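Local coordinates for protein taurine dioxygenase (Burkholderia ambifaria, PDB 5VN6) that probably acts as a metal-dependent taurine dioxygenase of the TfdA family, the kind of enzyme that hydroxylates taurine using 2-oxoglutarate and oxygen, at residues N103-D108 with M134-V139; A141-N144 with V149-Q152; V189-P194 with V200-A205; Q246-W251 with Y267-Y272. One frame throughout, in Å; residues are numbered along the deposited sequence. Where two conformers were deposited one is given.

Contact 1 (N103-D108 with M134-V139); sequences NAWHSD and MWANMV. With MG (magnesium ion), chain C.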
# COMPACT_ATOMS: atom_id res chain seq x y z
N ASN A 103 -7.93 -0.67 10.10
CA ASN A 103 -6.74 -0.99 9.31
C ASN A 103 -7.07 -2.15 8.36
O ASN A 103 -6.62 -3.28 8.52
CB ASN A 103 -5.54 -1.28 10.20
CG ASN A 103 -5.76 -2.44 11.17
OD1 ASN A 103 -6.88 -2.66 11.66
ND2 ASN A 103 -4.69 -3.19 11.45
N ALA A 104 -7.92 -1.85 7.38
CA ALA A 104 -8.41 -2.80 6.39
C ALA A 104 -8.94 -1.99 5.22
O ALA A 104 -9.46 -0.89 5.41
CB ALA A 104 -9.52 -3.69 6.96
N TRP A 105 -8.80 -2.53 4.02
CA TRP A 105 -9.34 -1.83 2.86
C TRP A 105 -10.87 -1.87 2.90
O TRP A 105 -11.48 -2.92 2.69
CB TRP A 105 -8.78 -2.42 1.57
CG TRP A 105 -7.38 -1.93 1.34
CD1 TRP A 105 -6.22 -2.66 1.41
CD2 TRP A 105 -6.99 -0.58 1.06
NE1 TRP A 105 -5.13 -1.84 1.16
CE2 TRP A 105 -5.58 -0.56 0.95
CE3 TRP A 105 -7.70 0.62 0.89
CZ2 TRP A 105 -4.87 0.60 0.67
CZ3 TRP A 105 -6.99 1.78 0.61
CH2 TRP A 105 -5.58 1.76 0.50
N HIS A 106 -11.50 -0.73 3.18
CA HIS A 106 -12.95 -0.71 3.29
C HIS A 106 -13.51 0.59 2.74
O HIS A 106 -12.86 1.64 2.73
CB HIS A 106 -13.42 -0.89 4.76
CG HIS A 106 -13.03 0.22 5.68
ND1 HIS A 106 -11.74 0.41 6.12
CD2 HIS A 106 -13.78 1.20 6.25
CE1 HIS A 106 -11.70 1.47 6.92
NE2 HIS A 106 -12.93 1.96 7.02
N SER A 107 -14.74 0.50 2.28
CA SER A 107 -15.57 1.67 2.02
C SER A 107 -16.50 1.83 3.21
O SER A 107 -17.20 0.88 3.58
CB SER A 107 -16.36 1.50 0.73
OG SER A 107 -17.10 2.67 0.46
N ASP A 108 -16.48 3.02 3.82
CA ASP A 108 -17.19 3.24 5.09
C ASP A 108 -18.64 2.77 5.04
O ASP A 108 -19.41 3.15 4.14
CB ASP A 108 -17.15 4.73 5.46
CG ASP A 108 -16.01 5.05 6.41
OD1 ASP A 108 -15.36 4.10 6.92
OD2 ASP A 108 -15.73 6.25 6.62
N MET A 134 -4.55 5.78 4.17
CA MET A 134 -4.44 5.56 2.74
C MET A 134 -5.81 5.49 2.12
O MET A 134 -6.77 5.08 2.78
CB MET A 134 -3.68 4.27 2.41
CG MET A 134 -2.34 4.16 3.12
SD MET A 134 -1.53 2.61 2.72
CE MET A 134 -1.32 2.80 0.96
N TRP A 135 -5.91 5.91 0.86
CA TRP A 135 -7.11 5.76 0.05
C TRP A 135 -6.76 5.06 -1.25
O TRP A 135 -5.64 5.17 -1.75
CB TRP A 135 -7.79 7.12 -0.27
CG TRP A 135 -8.49 7.78 0.86
CD1 TRP A 135 -9.83 7.81 1.08
CD2 TRP A 135 -7.90 8.53 1.93
NE1 TRP A 135 -10.12 8.52 2.21
CE2 TRP A 135 -8.94 8.98 2.76
CE3 TRP A 135 -6.58 8.86 2.27
CZ2 TRP A 135 -8.72 9.74 3.91
CZ3 TRP A 135 -6.35 9.61 3.41
CH2 TRP A 135 -7.42 10.05 4.22
N ALA A 136 -7.75 4.36 -1.82
CA ALA A 136 -7.60 3.68 -3.10
C ALA A 136 -8.74 4.10 -4.02
O ALA A 136 -9.88 4.29 -3.58
CB ALA A 136 -7.59 2.15 -2.92
N ASN A 137 -8.43 4.26 -5.30
CA ASN A 137 -9.38 4.71 -6.32
C ASN A 137 -10.07 3.47 -6.88
O ASN A 137 -9.50 2.74 -7.69
CB ASN A 137 -8.64 5.51 -7.39
CG ASN A 137 -9.55 6.02 -8.50
OD1 ASN A 137 -10.63 5.48 -8.75
ND2 ASN A 137 -9.11 7.06 -9.18
N MET A 138 -11.31 3.21 -6.45
CA MET A 138 -11.99 2.03 -6.96
C MET A 138 -12.68 2.26 -8.30
O MET A 138 -13.24 1.31 -8.86
CB MET A 138 -13.00 1.52 -5.92
CG MET A 138 -12.37 1.24 -4.56
SD MET A 138 -10.83 0.25 -4.63
CE MET A 138 -11.51 -1.31 -5.23
N VAL A 139 -12.66 3.49 -8.82
CA VAL A 139 -13.05 3.73 -10.21
C VAL A 139 -11.98 3.18 -11.15
O VAL A 139 -12.25 2.43 -12.10
CB VAL A 139 -13.29 5.23 -10.45
CG1 VAL A 139 -13.46 5.55 -11.97
CG2 VAL A 139 -14.49 5.75 -9.62
MG MG C . -13.35 4.10 7.94
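His-106 ND1 donates to Ala-104 O at 2.7 Å, a nearly straight bond (170°) that spans Trp-105, the residue whose indole meets Met-134 and Ala-136 across the contact. Ala-104 O lies almost in the imidazole plane, which together with the metal bond helps set the rotation of the ring. This loop carries the His-X-Asp part of the facial triad, two histidines and one carboxylate, of the Fe(II)/2-oxoglutarate dioxygenases, on a jelly-roll fold. With its ND1 tied to Ala-104, the imidazole presents the other nitrogen to the metal: His-106 NE2 lies 2.4 Å from the magnesium ion and Asp-108 OD1 2.3 Å from it. His-266 completes the protein ligands, and the magnesium probably sits where iron would in the working enzyme.

On the strand side of the metal-binding loop, the six-membered part of the indole reaches strand 133-137. Trp-105 CG stands beside its own backbone N (chi1 -78°), and the ring swings toward the strand although its CB does not face it. The edge of the six-membered ring comes close to the backbone, with the carbonyl carbon of Trp-135 near the ring plane. Met-134 and Ala-136, both pointing toward the loop, approach obliquely. Tyr-267, on the neighbouring strand, also meets the indole. The two apolar touches are Trp-105 CH2 to Met-134 CB at 3.7 Å and Trp-105 CZ3 to Ala-136 CB at 3.6 Å.

Contact 2 (A141-N144 with V149-Q152); sequences AYEN and VKQQ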
# COMPACT_ATOMS: atom_id res chain seq x y z
N ALA A 141 -9.76 0.96 -10.21
CA ALA A 141 -9.69 -0.48 -10.01
C ALA A 141 -10.67 -1.21 -10.91
O ALA A 141 -10.35 -2.28 -11.46
CB ALA A 141 -9.96 -0.83 -8.55
N TYR A 142 -11.88 -0.66 -11.08
CA TYR A 142 -12.83 -1.26 -12.02
C TYR A 142 -12.34 -1.10 -13.46
O TYR A 142 -12.32 -2.06 -14.23
CB TYR A 142 -14.22 -0.62 -11.90
CG TYR A 142 -15.11 -1.19 -13.00
CD1 TYR A 142 -15.72 -2.44 -12.84
CD2 TYR A 142 -15.24 -0.56 -14.23
CE1 TYR A 142 -16.47 -3.02 -13.85
CE2 TYR A 142 -16.01 -1.13 -15.26
CZ TYR A 142 -16.62 -2.35 -15.05
OH TYR A 142 -17.37 -2.94 -16.05
N GLU A 143 -11.99 0.14 -13.84
CA GLU A 143 -11.68 0.42 -15.24
C GLU A 143 -10.57 -0.48 -15.76
O GLU A 143 -10.61 -0.90 -16.93
CB GLU A 143 -11.32 1.89 -15.41
CG GLU A 143 -10.91 2.28 -16.83
CD GLU A 143 -12.01 2.03 -17.86
OE1 GLU A 143 -11.67 1.86 -19.05
OE2 GLU A 143 -13.21 2.01 -17.48
N ASN A 144 -9.60 -0.83 -14.92
CA ASN A 144 -8.44 -1.61 -15.36
C ASN A 144 -8.63 -3.13 -15.25
O ASN A 144 -7.74 -3.87 -15.66
CB ASN A 144 -7.20 -1.21 -14.55
CG ASN A 144 -6.77 0.20 -14.83
OD1 ASN A 144 -7.09 0.74 -15.88
ND2 ASN A 144 -6.02 0.78 -13.92
N VAL A 149 -13.21 -10.35 -16.77
CA VAL A 149 -13.69 -10.12 -15.40
C VAL A 149 -14.86 -9.16 -15.42
O VAL A 149 -15.82 -9.31 -14.66
CB VAL A 149 -12.56 -9.61 -14.49
CG1 VAL A 149 -13.11 -9.36 -13.03
CG2 VAL A 149 -11.39 -10.61 -14.45
N LYS A 150 -14.79 -8.13 -16.27
CA LYS A 150 -15.89 -7.18 -16.35
C LYS A 150 -17.17 -7.86 -16.81
O LYS A 150 -18.25 -7.63 -16.24
CB LYS A 150 -15.53 -6.03 -17.30
CG LYS A 150 -14.47 -5.08 -16.74
CD LYS A 150 -14.17 -3.98 -17.76
CE LYS A 150 -13.12 -3.02 -17.24
NZ LYS A 150 -12.72 -1.99 -18.24
N GLN A 151 -17.07 -8.71 -17.83
CA GLN A 151 -18.23 -9.49 -18.28
C GLN A 151 -18.76 -10.38 -17.16
O GLN A 151 -19.97 -10.45 -16.92
CB GLN A 151 -17.86 -10.32 -19.51
CG GLN A 151 -17.46 -9.48 -20.71
CD GLN A 151 -16.73 -10.30 -21.76
OE1 GLN A 151 -17.02 -11.48 -21.96
NE2 GLN A 151 -15.79 -9.66 -22.46
N GLN A 152 -17.86 -11.06 -16.45
CA GLN A 152 -18.25 -11.99 -15.40
C GLN A 152 -18.95 -11.29 -14.23
O GLN A 152 -19.85 -11.88 -13.63
CB GLN A 152 -16.99 -12.73 -14.91
CG GLN A 152 -17.19 -13.63 -13.69
CD GLN A 152 -17.49 -15.09 -14.01
OE1 GLN A 152 -18.21 -15.39 -14.96
NE2 GLN A 152 -16.93 -16.00 -13.21
O HOH W 1 -18.87 -5.03 -15.49
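Lys-150 reaches back from helix 147-153 across the ring of Tyr-142 to the backbone of helix 138-143, and the tight part of the contact lies along that lysine. CG leaves CB beside the backbone N (chi1 -71°), and from there the chain is fully extended; its CG and CD pass the hydroxyl end of the phenol and CE lies over one face. Near the hydroxyl, Lys-150 CG is 3.7 Å from Tyr-142 OH; further along, Lys-150 CE comes to 4.0 Å from Tyr-142 CE2 and 3.3 Å from Tyr-142 O. At the end of the chain Lys-150 NZ donates a hydrogen bond to Glu-143 O at 2.7 Å, tilted 35° from the carbonyl plane.

The Glu-143 side chain is the loose part. It is exposed and was deposited in two conformers, and in the one given the carboxylate approaches Lys-150 NZ without forming a salt bridge; the attraction is at most long-range. At the other end of the lysine a water lies at the edge of the phenol, in its plane, 2.6 Å from Tyr-142 OH. It donates to Lys-150 O at 2.8 Å, so the tyrosine is linked to the second helix through solvent as well as by direct packing. Tyr-142 also packs on Leu-201 of the neighbouring hairpin. The result is two short consecutive helices, 138-143 and 147-153, pinned across the brief loop that joins them, packing away from the metal site.

Contact 3 (V189-P194 with V200-A205); sequences VVRTHP and VLYVNA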
# COMPACT_ATOMS: atom_id res chain seq x y z
N VAL A 189 -22.09 -5.33 -7.25
CA VAL A 189 -20.64 -5.47 -7.26
C VAL A 189 -20.01 -4.37 -8.11
O VAL A 189 -18.93 -3.85 -7.78
CB VAL A 189 -20.26 -6.87 -7.75
CG1 VAL A 189 -18.76 -6.95 -8.09
CG2 VAL A 189 -20.63 -7.93 -6.71
N VAL A 190 -20.67 -4.00 -9.20
CA VAL A 190 -20.25 -2.89 -10.04
C VAL A 190 -21.23 -1.76 -9.76
O VAL A 190 -22.40 -1.84 -10.15
CB VAL A 190 -20.26 -3.26 -11.53
CG1 VAL A 190 -19.79 -2.09 -12.38
CG2 VAL A 190 -19.45 -4.50 -11.77
N ARG A 191 -20.78 -0.73 -9.04
CA ARG A 191 -21.64 0.37 -8.67
C ARG A 191 -21.46 1.54 -9.63
O ARG A 191 -20.34 1.87 -10.02
CB ARG A 191 -21.38 0.84 -7.24
CG ARG A 191 -22.23 2.03 -6.82
CD ARG A 191 -21.83 2.56 -5.45
NE ARG A 191 -22.72 3.63 -5.00
CZ ARG A 191 -22.69 4.18 -3.78
NH1 ARG A 191 -21.81 3.76 -2.88
NH2 ARG A 191 -23.56 5.14 -3.47
N THR A 192 -22.58 2.14 -10.02
CA THR A 192 -22.57 3.34 -10.86
C THR A 192 -22.54 4.55 -9.94
O THR A 192 -23.47 4.76 -9.15
CB THR A 192 -23.81 3.39 -11.76
OG1 THR A 192 -23.79 2.31 -12.70
CG2 THR A 192 -23.85 4.72 -12.53
N HIS A 193 -21.48 5.34 -10.05
CA HIS A 193 -21.37 6.54 -9.23
C HIS A 193 -22.53 7.48 -9.57
O HIS A 193 -22.71 7.82 -10.75
CB HIS A 193 -20.04 7.23 -9.48
CG HIS A 193 -19.75 8.35 -8.52
ND1 HIS A 193 -20.45 9.54 -8.54
CD2 HIS A 193 -18.84 8.46 -7.53
CE1 HIS A 193 -19.97 10.34 -7.59
NE2 HIS A 193 -18.99 9.70 -6.97
N PRO A 194 -23.29 7.95 -8.58
CA PRO A 194 -24.51 8.71 -8.91
C PRO A 194 -24.26 10.10 -9.49
O PRO A 194 -25.14 10.61 -10.21
CB PRO A 194 -25.26 8.77 -7.57
CG PRO A 194 -24.16 8.61 -6.52
CD PRO A 194 -23.10 7.75 -7.13
N VAL A 200 -17.76 1.84 -10.38
CA VAL A 200 -16.96 1.65 -9.18
C VAL A 200 -16.94 0.17 -8.85
O VAL A 200 -18.00 -0.46 -8.79
CB VAL A 200 -17.52 2.46 -8.00
CG1 VAL A 200 -16.58 2.36 -6.77
CG2 VAL A 200 -17.77 3.90 -8.40
N LEU A 201 -15.75 -0.39 -8.65
CA LEU A 201 -15.68 -1.73 -8.09
C LEU A 201 -16.06 -1.67 -6.61
O LEU A 201 -15.31 -1.14 -5.78
CB LEU A 201 -14.28 -2.33 -8.29
CG LEU A 201 -14.07 -3.73 -7.70
CD1 LEU A 201 -15.08 -4.75 -8.25
CD2 LEU A 201 -12.61 -4.19 -7.93
N TYR A 202 -17.24 -2.21 -6.28
CA TYR A 202 -17.86 -1.99 -4.98
C TYR A 202 -17.97 -3.26 -4.14
O TYR A 202 -19.06 -3.64 -3.69
CB TYR A 202 -19.25 -1.35 -5.20
CG TYR A 202 -19.76 -0.66 -3.97
CD1 TYR A 202 -20.93 -1.07 -3.35
CD2 TYR A 202 -19.05 0.41 -3.40
CE1 TYR A 202 -21.39 -0.46 -2.21
CE2 TYR A 202 -19.49 1.02 -2.25
CZ TYR A 202 -20.68 0.58 -1.66
OH TYR A 202 -21.15 1.18 -0.52
N VAL A 203 -16.83 -3.91 -3.89
CA VAL A 203 -16.69 -4.92 -2.86
C VAL A 203 -15.46 -4.57 -2.03
O VAL A 203 -14.49 -4.00 -2.54
CB VAL A 203 -16.59 -6.35 -3.44
CG1 VAL A 203 -17.93 -6.75 -4.09
CG2 VAL A 203 -15.41 -6.45 -4.47
N ASN A 204 -15.50 -4.90 -0.74
CA ASN A 204 -14.41 -4.51 0.16
C ASN A 204 -14.37 -5.50 1.33
O ASN A 204 -15.02 -6.55 1.30
CB ASN A 204 -14.56 -3.05 0.61
CG ASN A 204 -15.71 -2.83 1.59
OD1 ASN A 204 -15.56 -3.06 2.78
ND2 ASN A 204 -16.84 -2.33 1.10
N ALA A 205 -13.62 -5.13 2.38
CA ALA A 205 -13.41 -6.03 3.52
C ALA A 205 -14.72 -6.42 4.18
O ALA A 205 -14.82 -7.50 4.78
CB ALA A 205 -12.47 -5.38 4.54
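Arg-191 lays its aliphatic stem on the ring of Tyr-202. Arg-191 CD stands 4.0 Å above the plane of the Tyr-202 ring, over its centre, in a CH-pi contact, and the guanidinium continues over the same face: Arg-191 CZ is 5.0 Å from the centroid of the Tyr-202 ring, a cation-pi contact. The guanidinium does not lie flat on the phenol; the two planes are 73° apart, and it turns an edge toward Tyr-202 CE2. Both side chains point the same way. The arginine gets there by an extended chain, with CG trans to the backbone N (chi1 178°).

What brings the pair together is the backbone of a beta hairpin, strands 185-192 and 199-201. Arg-191 and Val-200 form an antiparallel hydrogen-bonded pair, its two hydrogen bonds running from Arg-191 N to Val-200 O at 2.8 Å and from Val-200 N to Arg-191 O at 2.6 Å. Next to them, Val-190 and Leu-201 make a non-hydrogen-bonded pair. Tyr-202 N then donates a hydrogen bond to Val-189 O at 2.8 Å, which carries the ladder one residue beyond strand 199-201 and sets the tyrosine beside the arginine.

Further out, Val-189 CG2 touches Val-203 CG1 at 3.9 Å, and both valines pack on Leu-236 of helix 228-237. Near the turn, His-193 CB approaches Val-200 CG2, while the imidazole bonds through NE2 to Asp-260. Arg-191 NH2 has a long, weak ion pair with Asp-287.

Contact 4 (Q246-W251 with Y267-Y272); sequences QVRWRW and YAVMDY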
# COMPACT_ATOMS: atom_id res chain seq x y z
N GLN A 246 -3.39 3.97 -5.22
CA GLN A 246 -3.35 4.36 -3.82
C GLN A 246 -2.71 5.73 -3.63
O GLN A 246 -1.87 6.18 -4.42
CB GLN A 246 -2.59 3.33 -2.96
CG GLN A 246 -3.30 1.99 -2.83
CD GLN A 246 -2.43 0.97 -2.11
OE1 GLN A 246 -1.29 1.26 -1.78
NE2 GLN A 246 -2.94 -0.23 -1.92
N VAL A 247 -3.08 6.37 -2.53
CA VAL A 247 -2.36 7.52 -2.00
C VAL A 247 -2.23 7.31 -0.50
O VAL A 247 -3.09 6.69 0.13
CB VAL A 247 -3.05 8.87 -2.33
CG1 VAL A 247 -4.50 8.96 -1.73
CG2 VAL A 247 -2.21 10.03 -1.87
N ARG A 248 -1.13 7.81 0.07
CA ARG A 248 -0.84 7.69 1.49
C ARG A 248 -0.62 9.08 2.08
O ARG A 248 0.19 9.84 1.56
CB ARG A 248 0.39 6.81 1.76
CG ARG A 248 0.72 6.68 3.25
CD ARG A 248 1.37 5.34 3.57
NE ARG A 248 1.77 5.24 4.97
CZ ARG A 248 2.08 4.09 5.58
NH1 ARG A 248 2.43 4.09 6.86
NH2 ARG A 248 2.03 2.95 4.92
N TRP A 249 -1.35 9.40 3.14
CA TRP A 249 -1.35 10.74 3.71
C TRP A 249 -0.81 10.68 5.12
O TRP A 249 -1.19 9.80 5.90
CB TRP A 249 -2.77 11.33 3.69
CG TRP A 249 -2.94 12.66 4.36
CD1 TRP A 249 -3.60 12.92 5.54
CD2 TRP A 249 -2.48 13.93 3.88
NE1 TRP A 249 -3.57 14.26 5.82
CE2 TRP A 249 -2.88 14.91 4.82
CE3 TRP A 249 -1.75 14.34 2.75
CZ2 TRP A 249 -2.61 16.27 4.66
CZ3 TRP A 249 -1.47 15.71 2.60
CH2 TRP A 249 -1.91 16.65 3.55
N ARG A 250 0.09 11.61 5.44
CA ARG A 250 0.66 11.72 6.77
C ARG A 250 0.01 12.89 7.49
O ARG A 250 -0.01 14.01 6.97
CB ARG A 250 2.17 11.92 6.72
CG ARG A 250 2.78 11.96 8.09
CD ARG A 250 4.29 11.93 8.02
NE ARG A 250 4.87 12.12 9.34
CZ ARG A 250 6.17 12.12 9.60
NH1 ARG A 250 7.05 11.94 8.61
NH2 ARG A 250 6.59 12.29 10.84
N TRP A 251 -0.53 12.62 8.68
CA TRP A 251 -1.29 13.63 9.42
C TRP A 251 -0.38 14.59 10.17
O TRP A 251 0.68 14.22 10.68
CB TRP A 251 -2.24 12.96 10.41
CG TRP A 251 -3.30 12.16 9.73
CD1 TRP A 251 -3.29 10.81 9.48
CD2 TRP A 251 -4.52 12.67 9.17
NE1 TRP A 251 -4.45 10.45 8.80
CE2 TRP A 251 -5.21 11.58 8.60
CE3 TRP A 251 -5.08 13.95 9.10
CZ2 TRP A 251 -6.46 11.73 7.99
CZ3 TRP A 251 -6.31 14.09 8.47
CH2 TRP A 251 -6.98 12.99 7.92
N TYR A 267 -7.87 3.03 4.39
CA TYR A 267 -7.16 2.13 5.29
C TYR A 267 -6.44 3.01 6.30
O TYR A 267 -5.59 3.82 5.90
CB TYR A 267 -6.17 1.25 4.49
CG TYR A 267 -5.52 0.06 5.19
CD1 TYR A 267 -5.76 -1.23 4.75
CD2 TYR A 267 -4.62 0.23 6.24
CE1 TYR A 267 -5.14 -2.34 5.35
CE2 TYR A 267 -3.99 -0.89 6.85
CZ TYR A 267 -4.26 -2.16 6.38
OH TYR A 267 -3.67 -3.28 6.95
N ALA A 268 -6.80 2.89 7.57
CA ALA A 268 -6.14 3.62 8.64
C ALA A 268 -4.98 2.76 9.14
O ALA A 268 -5.19 1.71 9.75
CB ALA A 268 -7.11 3.97 9.77
N VAL A 269 -3.74 3.17 8.85
CA VAL A 269 -2.59 2.33 9.16
C VAL A 269 -2.37 2.25 10.66
O VAL A 269 -2.28 3.27 11.36
CB VAL A 269 -1.34 2.84 8.43
CG1 VAL A 269 -0.21 1.87 8.65
CG2 VAL A 269 -1.62 2.99 6.93
N MET A 270 -2.21 1.03 11.16
CA MET A 270 -2.05 0.86 12.59
C MET A 270 -0.62 0.43 12.92
O MET A 270 -0.42 -0.65 13.49
CB MET A 270 -3.05 -0.17 13.11
CG MET A 270 -3.64 0.18 14.46
SD MET A 270 -4.95 1.38 14.21
CE MET A 270 -6.12 0.37 13.29
N ASP A 271 0.36 1.26 12.56
CA ASP A 271 1.76 0.99 12.83
C ASP A 271 2.22 1.52 14.18
O ASP A 271 3.38 1.29 14.54
CB ASP A 271 2.65 1.58 11.73
CG ASP A 271 2.46 3.09 11.56
OD1 ASP A 271 1.36 3.58 11.89
OD2 ASP A 271 3.39 3.78 11.10
N TYR A 272 1.30 2.20 14.98
CA TYR A 272 1.79 2.92 16.15
C TYR A 272 1.48 2.17 17.44
O TYR A 272 0.47 1.47 17.54
CB TYR A 272 1.19 4.34 16.23
CG TYR A 272 -0.32 4.46 16.07
CD1 TYR A 272 -1.14 4.55 17.19
CD2 TYR A 272 -0.91 4.53 14.81
CE1 TYR A 272 -2.52 4.68 17.05
CE2 TYR A 272 -2.29 4.67 14.67
CZ TYR A 272 -3.08 4.74 15.80
OH TYR A 272 -4.45 4.87 15.67
O HOH W 2 2.32 5.73 9.34
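Strands 246-249 and 264-268 flank strand 133-137 in the three-stranded antiparallel sheet, probably part of the smaller sheet of the jelly-roll common to this family, and the contact passes from one outer strand to the chain leaving the other. Arg-248 carries it. A chi1 of 179° starts a chain that stays extended from CG to NE, which takes the guanidinium across to Val-269. The valine meets it over one face: Val-269 CG2 sits 4.0 Å above the plane of the Arg-248 guanidinium, centrally placed, and Val-269 CG1 is 3.9 Å from Arg-248 NH1. The two side chains cross at about a right angle, so this is methyl packing on a flat cation.

Asp-271 lies near the guanidinium edge, too far for a salt bridge. A water fills the step, in the guanidinium plane: it accepts from Arg-248 NH1 at 3.0 Å and donates to Asp-271 OD2 at 2.8 Å. The stronger grips on both groups lie beyond the pair. Arg-248 NE forms a salt bridge with Asp-132, and Asp-271 OD1 accepts from Gly-131 N.

The second subunit adds two more bonds, from Arg-248 NH2 to its Pro-243 O and from its Cys-16 N to Asp-271 OD2, so the arginine-water-aspartate bridge lies at the dimer interface. Within the sheet, strand 133-137 separates the two outer strands: its Trp-135 backbone pairs with Val-247, and Met-134 pairs with Tyr-267.

Going from the N terminus, the four contacts follow one another in series; none nests in or crosses another. Contact 1 closes the 25-residue excursion from the metal-binding loop through strand 118-125 to strand 133-137. Contact 2, starting on the same helix 138-143, closes a short loop to the next helix. Contact 3 closes a five-residue hairpin connection and comes back to both: Leu-201 N probably bonds to Met-138 O, Ala-205 N to Trp-105 O, and Tyr-142 packs on Val-190. Contact 4 closes a 15-residue span that includes strand 256-260, and shares a sheet with contact 1. Contacts 3 and 4 lie on opposite sides of the chain's centre, about 22 Å apart between centres.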